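Local coordinates for nuclease-like protein (Chaetomium thermophilum, PDB 6GRB) that probably resolves four-way Holiday junctions in DNA as the GEN1 enzyme, a metal-dependent nuclease that probably also cleaves 5' flaps, at residues A[282-285]-A[286-289]. Residues are numbered along the deposited sequence; the frame is centred on the assembly and turned at random.
Sequences VSSP and ATIE
An N-cap joins Ser284 to Thr287 at the start of helix 285-294, with Pro285 in the first helical position. The Ser284 side chain turns back over the helix start, its hydroxyl lying between its own backbone N and carbonyl carbon (chi1 78°), and OG accepts from Thr287 N at 3.0 Å with an N-H...O angle of 147°. The Ser283 carbonyl, four residues back, lies too far off to take this amide, and the side chain of Ser284 stands in for it; a weak bond also runs from the same N to Ser284 O. The regular helical ladder begins with Ile288 N to Ser284 O (3.2 Å, 162°) and continues with Glu289 N to Pro285 O (3.1 Å). Thr287 turns its methyl rather than its hydroxyl to Ser283, the residue before the cap: CG2, anti to the backbone N, lies 3.6 Å from Ser283 CB. Ile288 CD1 comes within 4.2 Å of that same CB. Ser283 OG is hydrogen-bonded to Glu124 of helix 121-130, while Ile288 packs on Tyr127 and Leu128, so the loop that follows helix 273-278 and the first turn of helix 285-294 both rest against helix 121-130.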
ATOM      1  N   VAL A 282       0.138  -8.063 -17.648  1.00 58.47           N
ATOM      2  CA  VAL A 282      -0.837  -7.311 -16.879  1.00 57.22           C
ATOM      3  C   VAL A 282      -2.228  -7.490 -17.490  1.00 56.48           C
ATOM      4  O   VAL A 282      -2.411  -8.152 -18.517  1.00 56.85           O
ATOM      5  CB  VAL A 282      -0.477  -5.821 -16.798  1.00 57.63           C
ATOM      6  CG1 VAL A 282       0.778  -5.644 -16.011  1.00 58.42           C
ATOM      7  CG2 VAL A 282      -0.328  -5.267 -18.193  1.00 58.56           C
ATOM      8  N   SER A 283      -3.217  -6.889 -16.832  1.00 54.03           N
ATOM      9  CA  SER A 283      -4.600  -7.005 -17.269  1.00 53.63           C
ATOM     10  C   SER A 283      -4.781  -6.459 -18.682  1.00 54.40           C
ATOM     11  O   SER A 283      -4.060  -5.562 -19.132  1.00 55.06           O
ATOM     12  CB  SER A 283      -5.521  -6.246 -16.316  1.00 52.99           C
ATOM     13  OG  SER A 283      -5.619  -6.888 -15.068  1.00 52.16           O
ATOM     14  N   SER A 284      -5.783  -6.997 -19.370  1.00 52.62           N
ATOM     15  CA  SER A 284      -6.131  -6.545 -20.705  1.00 53.25           C
ATOM     16  C   SER A 284      -6.559  -5.080 -20.668  1.00 53.43           C
ATOM     17  O   SER A 284      -6.943  -4.566 -19.619  1.00 53.03           O
ATOM     18  CB  SER A 284      -7.266  -7.401 -21.260  1.00 53.17           C
ATOM     19  OG  SER A 284      -8.498  -6.971 -20.691  1.00 52.89           O
ATOM     20  N   PRO A 285      -6.494  -4.386 -21.810  1.00 55.88           N
ATOM     21  CA  PRO A 285      -7.072  -3.027 -21.876  1.00 56.13           C
ATOM     22  C   PRO A 285      -8.519  -2.957 -21.413  1.00 55.90           C
ATOM     23  O   PRO A 285      -8.881  -2.034 -20.682  1.00 55.92           O
ATOM     24  CB  PRO A 285      -6.933  -2.670 -23.362  1.00 56.77           C
ATOM     25  CG  PRO A 285      -5.769  -3.445 -23.822  1.00 57.03           C
ATOM     26  CD  PRO A 285      -5.795  -4.748 -23.058  1.00 56.49           C
ATOM     27  N   ALA A 286      -9.355  -3.920 -21.809  1.00 53.80           N
ATOM     28  CA  ALA A 286     -10.758  -3.900 -21.410  1.00 53.84           C
ATOM     29  C   ALA A 286     -10.911  -4.061 -19.906  1.00 53.35           C
ATOM     30  O   ALA A 286     -11.875  -3.549 -19.326  1.00 53.60           O
ATOM     31  CB  ALA A 286     -11.542  -4.993 -22.152  1.00 53.97           C
ATOM     32  N   THR A 287      -9.977  -4.765 -19.251  1.00 52.46           N
ATOM     33  CA  THR A 287     -10.067  -4.895 -17.800  1.00 51.90           C
ATOM     34  C   THR A 287      -9.732  -3.576 -17.110  1.00 52.01           C
ATOM     35  O   THR A 287     -10.386  -3.198 -16.126  1.00 51.99           O
ATOM     36  CB  THR A 287      -9.160  -6.029 -17.315  1.00 51.21           C
ATOM     37  OG1 THR A 287      -9.710  -7.286 -17.742  1.00 51.18           O
ATOM     38  CG2 THR A 287      -9.072  -6.045 -15.819  1.00 50.56           C
ATOM     39  N   ILE A 288      -8.737  -2.846 -17.622  1.00 53.83           N
ATOM     40  CA  ILE A 288      -8.448  -1.519 -17.081  1.00 54.06           C
ATOM     41  C   ILE A 288      -9.658  -0.607 -17.220  1.00 54.66           C
ATOM     42  O   ILE A 288      -9.992   0.136 -16.295  1.00 54.74           O
ATOM     43  CB  ILE A 288      -7.216  -0.902 -17.759  1.00 54.49           C
ATOM     44  CG1 ILE A 288      -5.968  -1.747 -17.470  1.00 54.15           C
ATOM     45  CG2 ILE A 288      -7.064   0.545 -17.301  1.00 54.84           C
ATOM     46  CD1 ILE A 288      -5.750  -2.024 -16.000  1.00 53.39           C
ATOM     47  N   GLU A 289     -10.362  -0.670 -18.353  1.00 56.68           N
ATOM     48  CA  GLU A 289     -11.543   0.172 -18.494  1.00 57.32           C
ATOM     49  C   GLU A 289     -12.653  -0.260 -17.542  1.00 57.39           C
ATOM     50  O   GLU A 289     -13.332   0.594 -16.951  1.00 57.84           O
ATOM     51  CB  GLU A 289     -12.024   0.187 -19.948  1.00 57.77           C
ATOM     52  CG  GLU A 289     -11.674   1.486 -20.677  1.00 58.18           C
ATOM     53  CD  GLU A 289     -12.268   2.715 -19.973  1.00 58.51           C
ATOM     54  OE1 GLU A 289     -13.451   3.071 -20.248  1.00 58.94           O
ATOM     55  OE2 GLU A 289     -11.569   3.306 -19.106  1.00 58.34           O
TER